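Local coordinates for protein cytochrome c' (Rhodopseudomonas palustris, PDB 1MQV) that carries a five-coordinate, high-spin heme c in a four-helix bundle and has electron transfer activity, although its exact function is not known, at residues A83-A88 and L110-S115; K13-A18 and A45-K50; K39-I44 and T90-T95; T2-Q7 and P52-A57. The protein carries 3 engineered substitutions. All blocks are in the same frame, centred on the assembly; numbering follows the deposited sequence.

Contact 1: residues A83-A88 and L110-S115; sequences AKLAAA and LGNCKS. With HEC (heme c), chain C.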
# COMPACT_ATOMS: atom_id res chain seq x y z
N ALA A 83 8.56 -1.22 -3.22
CA ALA A 83 9.54 -0.13 -3.13
C ALA A 83 9.00 1.06 -3.92
O ALA A 83 9.23 2.24 -3.54
CB ALA A 83 10.87 -0.54 -3.68
N LYS A 84 8.32 0.76 -5.03
CA LYS A 84 7.72 1.82 -5.86
C LYS A 84 6.64 2.56 -5.07
O LYS A 84 6.59 3.78 -5.03
CB LYS A 84 7.14 1.22 -7.15
CG LYS A 84 6.37 2.20 -8.03
CD LYS A 84 6.09 1.61 -9.42
CE LYS A 84 5.27 2.59 -10.23
NZ LYS A 84 4.78 1.96 -11.45
N LEU A 85 5.79 1.82 -4.36
CA LEU A 85 4.77 2.48 -3.59
C LEU A 85 5.37 3.29 -2.46
O LEU A 85 4.91 4.38 -2.16
CB LEU A 85 3.75 1.43 -3.06
CG LEU A 85 2.69 1.98 -2.09
CD1 LEU A 85 1.78 3.12 -2.71
CD2 LEU A 85 1.85 0.73 -1.69
N ALA A 86 6.44 2.77 -1.83
CA ALA A 86 7.05 3.48 -0.74
C ALA A 86 7.62 4.79 -1.26
O ALA A 86 7.42 5.84 -0.66
CB ALA A 86 8.18 2.61 -0.10
N ALA A 87 8.28 4.73 -2.40
CA ALA A 87 8.84 5.95 -2.98
C ALA A 87 7.75 6.93 -3.47
O ALA A 87 7.94 8.14 -3.42
CB ALA A 87 9.77 5.59 -4.11
N ALA A 88 6.63 6.41 -3.96
CA ALA A 88 5.54 7.29 -4.41
C ALA A 88 4.92 8.02 -3.21
O ALA A 88 4.67 9.24 -3.26
CB ALA A 88 4.46 6.46 -5.17
N LEU A 110 -1.90 5.82 -5.34
CA LEU A 110 -2.93 4.79 -5.31
C LEU A 110 -2.94 3.81 -6.47
O LEU A 110 -3.47 2.70 -6.34
CB LEU A 110 -4.31 5.43 -5.13
CG LEU A 110 -4.55 6.37 -3.93
CD1 LEU A 110 -6.02 6.72 -3.85
CD2 LEU A 110 -4.09 5.69 -2.63
N GLY A 111 -2.40 4.20 -7.63
CA GLY A 111 -2.42 3.26 -8.74
C GLY A 111 -1.57 2.00 -8.50
O GLY A 111 -1.79 0.95 -9.12
N ASN A 112 -0.62 2.12 -7.58
CA ASN A 112 0.27 1.03 -7.24
C ASN A 112 -0.52 -0.08 -6.55
O ASN A 112 -0.14 -1.25 -6.68
CB ASN A 112 1.37 1.54 -6.31
CG ASN A 112 2.39 2.34 -7.05
OD1 ASN A 112 3.09 1.78 -7.92
ND2 ASN A 112 2.48 3.65 -6.75
N CYS A 113 -1.60 0.26 -5.84
CA CYS A 113 -2.38 -0.77 -5.14
C CYS A 113 -2.93 -1.77 -6.17
O CYS A 113 -2.64 -2.97 -6.12
CB CYS A 113 -3.54 -0.16 -4.33
SG CYS A 113 -3.08 1.28 -3.31
N LYS A 114 -3.72 -1.27 -7.13
CA LYS A 114 -4.28 -2.15 -8.17
C LYS A 114 -3.23 -2.88 -9.01
O LYS A 114 -3.41 -4.06 -9.39
CB LYS A 114 -5.19 -1.33 -9.11
CG LYS A 114 -5.91 -2.16 -10.16
CD LYS A 114 -6.91 -1.33 -10.99
CE LYS A 114 -7.45 -2.12 -12.19
NZ LYS A 114 -7.99 -3.48 -11.84
N SER A 115 -2.14 -2.19 -9.34
CA SER A 115 -1.09 -2.79 -10.15
C SER A 115 -0.56 -4.07 -9.55
O SER A 115 -0.31 -5.03 -10.25
CB SER A 115 0.07 -1.83 -10.34
OG SER A 115 -0.32 -0.83 -11.28
FE HEC C . -2.62 -4.82 -1.02
CHA HEC C . -3.96 -7.41 0.65
CHB HEC C . -4.76 -2.69 0.57
CHC HEC C . -0.81 -2.15 -2.08
CHD HEC C . -0.10 -6.92 -2.34
NA HEC C . -4.12 -5.02 0.37
C1A HEC C . -4.50 -6.20 0.92
C2A HEC C . -5.56 -5.96 1.83
C3A HEC C . -5.85 -4.59 1.82
C4A HEC C . -4.90 -4.03 0.88
CMA HEC C . -6.86 -3.73 2.51
CAA HEC C . -6.32 -7.03 2.60
CBA HEC C . -5.63 -7.27 3.93
CGA HEC C . -6.46 -8.19 4.83
O1A HEC C . -7.12 -7.66 5.73
O2A HEC C . -6.44 -9.42 4.63
NB HEC C . -2.77 -2.89 -0.82
C1B HEC C . -3.78 -2.14 -0.24
C2B HEC C . -3.67 -0.69 -0.52
C3B HEC C . -2.57 -0.54 -1.27
C4B HEC C . -1.99 -1.91 -1.43
CMB HEC C . -4.71 0.37 -0.03
CAB HEC C . -2.01 0.68 -1.84
CBB HEC C . -1.80 1.85 -1.11
NC HEC C . -0.82 -4.60 -1.92
C1C HEC C . -0.22 -3.40 -2.32
C2C HEC C . 0.96 -3.62 -3.06
C3C HEC C . 1.19 -4.97 -3.19
C4C HEC C . 0.03 -5.56 -2.45
CMC HEC C . 1.76 -2.52 -3.82
CAC HEC C . 2.18 -5.76 -3.90
CBC HEC C . 3.48 -5.13 -4.21
ND HEC C . -2.09 -6.78 -0.92
C1D HEC C . -1.15 -7.52 -1.58
C2D HEC C . -1.31 -8.97 -1.33
C3D HEC C . -2.40 -9.06 -0.50
C4D HEC C . -2.88 -7.71 -0.22
CMD HEC C . -0.23 -10.01 -1.74
CAD HEC C . -2.94 -10.44 0.13
CBD HEC C . -2.23 -10.53 1.52
CGD HEC C . -2.48 -11.90 2.14
O1D HEC C . -3.64 -12.31 2.07
O2D HEC C . -1.53 -12.53 2.65
O HOH W 1 2.49 0.35 -10.25
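N112 is the centre of this contact and meets K84, L85 and A88 on the opposing helix. The two helical segments run antiparallel, at 167°, with their axes 9.4 Å apart. L85 CA and N112 CA lie closest in register.

The apolar part lies on the heme side. The L85 and N112 side chains lie alongside each other, pointing opposite ways, and L85 CD1 comes 4.0 Å from N112 CB. L85 CG is anti to its backbone N (chi1 173°), which carries the branch toward the heme. There L85 CD2 packs 3.9 Å from HEC CBB.

The covalent part is on the next residue. C113 SG is bonded to HEC CAB at 1.9 Å, one of the two thioether links of a c-type heme. C113 and C116 are the cysteines of the CXXCH motif, and H117 is the axial iron ligand.

The polar part faces outward. The extended K84 chain passes obliquely over the amide oxygen, with K84 CE 3.3 Å from N112 OD1. A88 CB packs 3.8 Å from N112 ND2. No direct hydrogen bond joins the two segments. Water 1 bridges them: it accepts from K84 NZ at 3.0 Å and donates to N112 OD1 at 2.8 Å. It also has a weak bond to S115 OG. N112 ND2 is hydrogen-bonded to V109 O in its own helix. A leucine here would probably leave V109 O without this side-chain donor and the lysine-bound water without this acceptor.

Both polar atoms of this buried amide thus have a hydrogen-bond partner without a direct bond across the helices.

Contact 2: residues K13-A18 and A45-K50; sequences KQMGEA and ADDSKK. With HEC (heme c), chain C.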
# COMPACT_ATOMS: atom_id res chain seq x y z
N LYS A 13 -4.07 -4.29 6.12
CA LYS A 13 -5.36 -3.78 6.56
C LYS A 13 -5.17 -2.32 6.98
O LYS A 13 -6.01 -1.45 6.65
CB LYS A 13 -5.90 -4.62 7.74
CG LYS A 13 -7.20 -4.12 8.33
CD LYS A 13 -7.77 -5.16 9.30
CE LYS A 13 -8.90 -4.59 10.15
NZ LYS A 13 -9.93 -3.90 9.34
N GLN A 14 -4.07 -2.03 7.68
CA GLN A 14 -3.76 -0.65 8.09
C GLN A 14 -3.59 0.21 6.83
O GLN A 14 -4.05 1.36 6.79
CB GLN A 14 -2.44 -0.52 8.89
CG GLN A 14 -2.26 -1.45 10.09
CD GLN A 14 -0.81 -1.44 10.57
OE1 GLN A 14 -0.28 -2.47 11.04
NE2 GLN A 14 -0.15 -0.28 10.47
N MET A 15 -2.92 -0.32 5.80
CA MET A 15 -2.72 0.47 4.58
C MET A 15 -4.09 0.82 4.01
O MET A 15 -4.33 1.97 3.62
CB MET A 15 -1.89 -0.31 3.54
CG MET A 15 -0.39 -0.14 3.64
SD MET A 15 0.39 0.26 2.02
CE MET A 15 0.66 -1.33 1.48
N GLY A 16 -4.99 -0.17 3.98
CA GLY A 16 -6.34 0.08 3.49
C GLY A 16 -7.02 1.20 4.29
O GLY A 16 -7.61 2.14 3.71
N GLU A 17 -6.95 1.12 5.63
CA GLU A 17 -7.54 2.17 6.47
C GLU A 17 -6.89 3.55 6.21
O GLU A 17 -7.57 4.57 6.27
CB GLU A 17 -7.37 1.79 7.93
CG GLU A 17 -8.13 0.52 8.21
CD GLU A 17 -7.74 -0.16 9.50
OE1 GLU A 17 -6.53 -0.25 9.81
OE2 GLU A 17 -8.66 -0.64 10.21
N ALA A 18 -5.59 3.59 5.94
CA ALA A 18 -4.96 4.90 5.69
C ALA A 18 -5.51 5.57 4.43
O ALA A 18 -5.43 6.79 4.31
CB ALA A 18 -3.41 4.77 5.58
N ALA A 45 3.94 4.61 3.27
CA ALA A 45 5.37 4.45 2.99
C ALA A 45 6.04 3.49 3.97
O ALA A 45 6.81 2.63 3.57
CB ALA A 45 6.11 5.80 3.02
N ASP A 46 5.76 3.65 5.26
CA ASP A 46 6.33 2.76 6.27
C ASP A 46 5.88 1.29 6.09
O ASP A 46 6.69 0.36 6.24
CB ASP A 46 5.96 3.24 7.68
CG ASP A 46 6.63 4.56 8.04
OD1 ASP A 46 7.68 4.88 7.44
OD2 ASP A 46 6.12 5.28 8.93
N ASP A 47 4.59 1.08 5.79
CA ASP A 47 4.06 -0.29 5.61
C ASP A 47 4.73 -0.93 4.41
O ASP A 47 5.09 -2.11 4.44
CB ASP A 47 2.55 -0.29 5.40
CG ASP A 47 1.79 0.21 6.62
OD1 ASP A 47 2.36 0.23 7.73
OD2 ASP A 47 0.61 0.59 6.46
N SER A 48 4.95 -0.14 3.36
CA SER A 48 5.57 -0.67 2.16
C SER A 48 7.05 -1.03 2.36
O SER A 48 7.63 -1.79 1.56
CB SER A 48 5.41 0.36 1.01
OG SER A 48 4.03 0.56 0.72
N LYS A 49 7.67 -0.49 3.41
CA LYS A 49 9.07 -0.81 3.67
C LYS A 49 9.16 -2.06 4.55
O LYS A 49 10.18 -2.73 4.60
CB LYS A 49 9.77 0.36 4.31
CG LYS A 49 10.02 1.49 3.36
CD LYS A 49 10.45 2.75 4.14
CE LYS A 49 11.12 3.73 3.20
NZ LYS A 49 11.36 4.99 3.96
N LYS A 50 8.06 -2.37 5.22
CA LYS A 50 8.03 -3.54 6.09
C LYS A 50 7.58 -4.78 5.35
O LYS A 50 8.09 -5.87 5.60
CB LYS A 50 7.06 -3.28 7.25
CG LYS A 50 7.55 -2.24 8.25
CD LYS A 50 6.52 -2.10 9.36
CE LYS A 50 6.85 -0.88 10.23
NZ LYS A 50 5.82 -0.58 11.27
FE HEC C . -2.62 -4.82 -1.02
CHA HEC C . -3.96 -7.41 0.65
CHB HEC C . -4.76 -2.69 0.57
CHC HEC C . -0.81 -2.15 -2.08
CHD HEC C . -0.10 -6.92 -2.34
NA HEC C . -4.12 -5.02 0.37
C1A HEC C . -4.50 -6.20 0.92
C2A HEC C . -5.56 -5.96 1.83
C3A HEC C . -5.85 -4.59 1.82
C4A HEC C . -4.90 -4.03 0.88
CMA HEC C . -6.86 -3.73 2.51
CAA HEC C . -6.32 -7.03 2.60
CBA HEC C . -5.63 -7.27 3.93
CGA HEC C . -6.46 -8.19 4.83
O1A HEC C . -7.12 -7.66 5.73
O2A HEC C . -6.44 -9.42 4.63
NB HEC C . -2.77 -2.89 -0.82
C1B HEC C . -3.78 -2.14 -0.24
C2B HEC C . -3.67 -0.69 -0.52
C3B HEC C . -2.57 -0.54 -1.27
C4B HEC C . -1.99 -1.91 -1.43
CMB HEC C . -4.71 0.37 -0.03
CAB HEC C . -2.01 0.68 -1.84
CBB HEC C . -1.80 1.85 -1.11
NC HEC C . -0.82 -4.60 -1.92
C1C HEC C . -0.22 -3.40 -2.32
C2C HEC C . 0.96 -3.62 -3.06
C3C HEC C . 1.19 -4.97 -3.19
C4C HEC C . 0.03 -5.56 -2.45
CMC HEC C . 1.76 -2.52 -3.82
CAC HEC C . 2.18 -5.76 -3.90
CBC HEC C . 3.48 -5.13 -4.21
ND HEC C . -2.09 -6.78 -0.92
C1D HEC C . -1.15 -7.52 -1.58
C2D HEC C . -1.31 -8.97 -1.33
C3D HEC C . -2.40 -9.06 -0.50
C4D HEC C . -2.88 -7.71 -0.22
CMD HEC C . -0.23 -10.01 -1.74
CAD HEC C . -2.94 -10.44 0.13
CBD HEC C . -2.23 -10.53 1.52
CGD HEC C . -2.48 -11.90 2.14
O1D HEC C . -3.64 -12.31 2.07
O2D HEC C . -1.53 -12.53 2.65
O HOH W 2 -0.65 1.81 8.28
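Q14 and D47 face each other at the outer edge of this contact. Their flat groups are almost perpendicular, with planes 88° apart, and Q14 NE2 stays 3.8 Å from D47 OD1. Water 2 spans the gap. It accepts from Q14 NE2 at 3.1 Å and donates to D47 OD2 at a short 2.5 Å.

M15 comes next and points inward. Its side chain lies alongside that of D47, pointing the opposite way, and M15 CG lies 3.1 Å from D47 OD2, a close contact with the carboxylate. The chain then bends at chi2 (-131°) and again at chi3. This brings M15 SD to 3.9 Å from S48 OG, and M15 CE over the porphyrin face, 3.9 Å from HEC CHC. With M15 cut back to an alanine, a gap is likely to open between D47, S48 and the porphyrin face. S48 OG itself is hydrogen-bonded to I44 O.

At G16 the backbone passes close to the porphyrin, with G16 CA 3.9 Å from HEC CMB. A side chain at this position would run into HEC CMA.

The two segments belong to helices 4-27 and 34-50 of the bundle, antiparallel at 159°. Helix 75-95 closes the inner side, where its L85 touches both M15 and S48.

Contact 3: residues K39-I44 and T90-T95; sequences KSLAAI and TAAQGT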
# COMPACT_ATOMS: atom_id res chain seq x y z
N LYS A 39 -0.23 11.98 7.47
CA LYS A 39 -0.23 10.78 8.33
C LYS A 39 -0.48 9.50 7.49
O LYS A 39 0.21 8.48 7.66
CB LYS A 39 -1.29 10.96 9.41
CG LYS A 39 -1.51 9.78 10.36
CD LYS A 39 -2.55 10.15 11.37
CE LYS A 39 -2.92 8.97 12.27
NZ LYS A 39 -1.82 8.59 13.18
N SER A 40 -1.46 9.56 6.58
CA SER A 40 -1.79 8.44 5.71
C SER A 40 -0.65 8.13 4.77
O SER A 40 -0.34 6.97 4.57
CB SER A 40 -3.05 8.72 4.85
OG SER A 40 -4.21 8.79 5.68
N LEU A 41 -0.03 9.14 4.17
CA LEU A 41 1.05 8.84 3.25
C LEU A 41 2.24 8.22 3.99
O LEU A 41 2.93 7.34 3.47
CB LEU A 41 1.47 10.13 2.54
CG LEU A 41 0.39 10.65 1.60
CD1 LEU A 41 0.81 12.04 1.05
CD2 LEU A 41 0.28 9.69 0.41
N ALA A 42 2.49 8.69 5.20
CA ALA A 42 3.63 8.19 5.97
C ALA A 42 3.37 6.72 6.31
O ALA A 42 4.27 5.89 6.22
CB ALA A 42 3.80 9.03 7.25
N ALA A 43 2.12 6.39 6.64
CA ALA A 43 1.79 4.99 6.98
C ALA A 43 1.97 4.10 5.78
O ALA A 43 2.56 3.01 5.88
CB ALA A 43 0.39 4.87 7.44
N ILE A 44 1.47 4.56 4.63
CA ILE A 44 1.62 3.80 3.39
C ILE A 44 3.11 3.57 3.13
O ILE A 44 3.52 2.44 2.83
CB ILE A 44 0.92 4.55 2.19
CG1 ILE A 44 -0.59 4.50 2.37
CG2 ILE A 44 1.32 3.92 0.84
CD1 ILE A 44 -1.35 5.49 1.43
N THR A 90 6.31 8.57 -0.36
CA THR A 90 7.28 9.48 0.19
C THR A 90 7.38 10.74 -0.65
O THR A 90 7.51 11.85 -0.11
CB THR A 90 8.66 8.78 0.30
OG1 THR A 90 8.52 7.71 1.25
CG2 THR A 90 9.72 9.76 0.79
N ALA A 91 7.33 10.60 -1.96
CA ALA A 91 7.39 11.81 -2.81
C ALA A 91 6.10 12.64 -2.63
O ALA A 91 6.12 13.87 -2.62
CB ALA A 91 7.60 11.40 -4.27
N ALA A 92 4.98 11.96 -2.44
CA ALA A 92 3.71 12.66 -2.25
C ALA A 92 3.66 13.49 -0.96
O ALA A 92 2.89 14.44 -0.88
CB ALA A 92 2.51 11.63 -2.33
N GLN A 93 4.48 13.17 0.04
CA GLN A 93 4.49 13.96 1.27
C GLN A 93 5.06 15.31 0.89
O GLN A 93 4.70 16.32 1.48
CB GLN A 93 5.35 13.30 2.34
CG GLN A 93 4.75 11.96 2.80
CD GLN A 93 5.63 11.17 3.77
OE1 GLN A 93 5.73 9.95 3.66
NE2 GLN A 93 6.23 11.85 4.73
N GLY A 94 5.92 15.32 -0.11
CA GLY A 94 6.50 16.58 -0.54
C GLY A 94 5.64 17.29 -1.59
O GLY A 94 5.59 18.52 -1.62
N THR A 95 4.94 16.53 -2.43
CA THR A 95 4.14 17.16 -3.49
C THR A 95 2.69 17.47 -3.14
O THR A 95 2.08 18.33 -3.78
CB THR A 95 4.14 16.30 -4.76
OG1 THR A 95 3.46 15.06 -4.51
CG2 THR A 95 5.58 16.01 -5.18
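L41 and Q93 mark the closest backbone approach, with L41 CA and Q93 CA 6.5 Å apart. The segments run antiparallel and cross at -162°. Their axes come within 8.9 Å, which brings L41 onto the small A92. A42 and T90 form the next pair in register.

L41 points at the opposing helix and is the main apolar group. Its CG is anti to the carbonyl carbon (chi1 -68°), and the two methyls spread over A92. L41 CD1 lies 3.8 Å from A92 CB and 3.7 Å from A92 O. The other methyl, L41 CD2, is 4.0 Å from A92 CB. A92 thus offers both its methyl and its backbone carbonyl to one leucine.

These are helices 34-50 and 75-95 of the four-helix bundle that defines cytochrome c'. Here they pack away from the heme, whose nearest approach to the L41 side chain is about 8 Å. A92 also touches V109 of helix 99-120. On its other side, helix 34-50 meets helix 4-27 through S40, whose OG is hydrogen-bonded to A18 O.

Q93 lies along the outer flank of L41. Its chain is extended beyond CG, and Q93 CG rests 3.8 Å from L41 CB. The amide end then reaches the backbone of the next residue, with Q93 OE1 3.6 Å from A42 CA. No hydrogen bond joins the segments; Q93 packs its CG on the leucine and lays its amide oxygen by the A42 backbone. The same side chain also touches Q38 of helix 34-50, one turn before A42.

Contact 4: residues T2-Q7 and P52-A57; sequences TDVIAQ and PALFPA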
# COMPACT_ATOMS: atom_id res chain seq x y z
N THR A 2 7.23 -17.51 12.14
CA THR A 2 5.97 -17.27 12.85
C THR A 2 4.89 -16.94 11.82
O THR A 2 5.16 -16.98 10.61
CB THR A 2 6.13 -16.10 13.87
OG1 THR A 2 4.88 -15.84 14.53
CG2 THR A 2 6.64 -14.83 13.16
N ASP A 3 3.69 -16.60 12.30
CA ASP A 3 2.56 -16.29 11.43
C ASP A 3 2.73 -14.99 10.64
O ASP A 3 2.07 -13.97 10.93
CB ASP A 3 1.25 -16.23 12.22
CG ASP A 3 0.04 -16.64 11.36
OD1 ASP A 3 0.11 -16.56 10.11
OD2 ASP A 3 -0.99 -17.04 11.95
N VAL A 4 3.60 -15.03 9.65
CA VAL A 4 3.83 -13.87 8.79
C VAL A 4 2.58 -13.53 8.00
O VAL A 4 2.43 -12.39 7.58
CB VAL A 4 4.93 -14.11 7.74
CG1 VAL A 4 6.29 -14.08 8.38
CG2 VAL A 4 4.67 -15.46 7.05
N ILE A 5 1.71 -14.52 7.77
CA ILE A 5 0.50 -14.25 6.99
C ILE A 5 -0.37 -13.36 7.85
O ILE A 5 -0.99 -12.42 7.37
CB ILE A 5 -0.27 -15.57 6.61
CG1 ILE A 5 0.38 -16.19 5.38
CG2 ILE A 5 -1.72 -15.28 6.20
CD1 ILE A 5 -0.06 -17.61 5.11
N ALA A 6 -0.40 -13.62 9.15
CA ALA A 6 -1.21 -12.77 10.00
C ALA A 6 -0.56 -11.39 10.11
O ALA A 6 -1.26 -10.36 10.13
CB ALA A 6 -1.38 -13.40 11.38
N GLN A 7 0.76 -11.35 10.16
CA GLN A 7 1.44 -10.07 10.28
C GLN A 7 1.20 -9.18 9.09
O GLN A 7 0.88 -7.99 9.24
CB GLN A 7 2.94 -10.24 10.37
CG GLN A 7 3.48 -10.60 11.72
CD GLN A 7 4.96 -10.91 11.64
OE1 GLN A 7 5.37 -12.04 11.83
NE2 GLN A 7 5.77 -9.89 11.34
N PRO A 52 8.12 -6.20 2.34
CA PRO A 52 9.05 -7.06 1.60
C PRO A 52 9.62 -8.21 2.39
O PRO A 52 10.04 -9.20 1.82
CB PRO A 52 10.14 -6.10 1.18
CG PRO A 52 9.34 -4.85 0.88
CD PRO A 52 8.45 -4.78 2.12
N ALA A 53 9.65 -8.06 3.72
CA ALA A 53 10.22 -9.10 4.55
C ALA A 53 9.17 -10.12 5.02
O ALA A 53 9.51 -11.07 5.74
CB ALA A 53 10.92 -8.47 5.74
N LEU A 54 7.93 -9.99 4.58
CA LEU A 54 6.86 -10.90 5.05
C LEU A 54 6.20 -11.88 4.07
O LEU A 54 5.07 -12.35 4.32
CB LEU A 54 5.78 -10.05 5.73
CG LEU A 54 6.25 -9.15 6.83
CD1 LEU A 54 5.03 -8.32 7.30
CD2 LEU A 54 6.76 -10.00 8.00
N PHE A 55 6.85 -12.16 2.94
CA PHE A 55 6.30 -13.09 1.97
C PHE A 55 7.29 -14.23 1.67
O PHE A 55 7.82 -14.33 0.57
CB PHE A 55 5.90 -12.37 0.65
CG PHE A 55 4.68 -11.48 0.79
CD1 PHE A 55 4.81 -10.19 1.32
CD2 PHE A 55 3.41 -11.95 0.45
CE1 PHE A 55 3.69 -9.39 1.52
CE2 PHE A 55 2.27 -11.15 0.65
CZ PHE A 55 2.42 -9.86 1.18
N PRO A 56 7.53 -15.11 2.64
CA PRO A 56 8.47 -16.22 2.41
C PRO A 56 7.85 -17.36 1.60
O PRO A 56 6.67 -17.62 1.71
CB PRO A 56 8.83 -16.67 3.83
CG PRO A 56 7.50 -16.48 4.57
CD PRO A 56 6.90 -15.18 3.98
N ALA A 57 8.66 -18.03 0.78
CA ALA A 57 8.13 -19.15 -0.00
C ALA A 57 7.54 -20.27 0.90
O ALA A 57 6.63 -20.98 0.49
CB ALA A 57 9.23 -19.70 -0.93
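V4 packs against both L54 and P56, and this is the well-covered apolar part of the contact. V4 CA and L54 CA are 5.7 Å apart. The two V4 methyls divide the work. V4 CG2 lies 3.8 Å from P56 CD, against the proline ring. V4 CG1 is anti to the carbonyl carbon (chi1 -75°), and this places it 4.1 Å from L54 CD2. Between them, V4 CB sits 3.8 Å from L54 O. That carbonyl has a stronger partner in R8, whose NH1 is hydrogen-bonded to it. R8 also binds the heme through NE, so the loop carbonyl probably helps to position it.

The segments differ in kind. Residues 4-7 begin helix 4-27 of the four-helix bundle, while 52-57 lie mostly in the loop between helices 34-50 and 75-95. D3 is the N-cap of the first helix. Its OD1 accepts from A6 N at 3.1 Å, with an N-H...O angle of 146°, and the donor stands well above the carboxylate plane. D3 is also the centre of an inverse gamma turn, in which V4 N bonds to T2 O. The cap and the turn probably help to fix the start of the helix that presents V4.

The less covered side is at Q7. Its extended chain crosses L54 at about a right angle, and its amide end meets one leucine methyl, Q7 NE2 at 3.5 Å from L54 CD2, without a polar partner across the contact. Before the helix, T2 is exposed and poorly ordered. F55 turns the other way, touching the heme and meeting F78 edge-to-face.

Overall arrangement
Contacts 1 and 2 lie near the centre of the chain and both touch the heme. They meet each other directly. Contact 3 is farther out, on the same helices: it shares helix 34-50 with contact 2 and helix 75-95 with contact 1. It touches both. Contact 4 is at the surface, on the opposite side of the centre from contact 3, and joins a helix start to a loop. No contact has a direct hydrogen bond between its segments. Contacts 1 and 2 use bridging waters beside apolar heme packing, whereas contacts 3 and 4 rely on aliphatic packing with a glutamine at the margin.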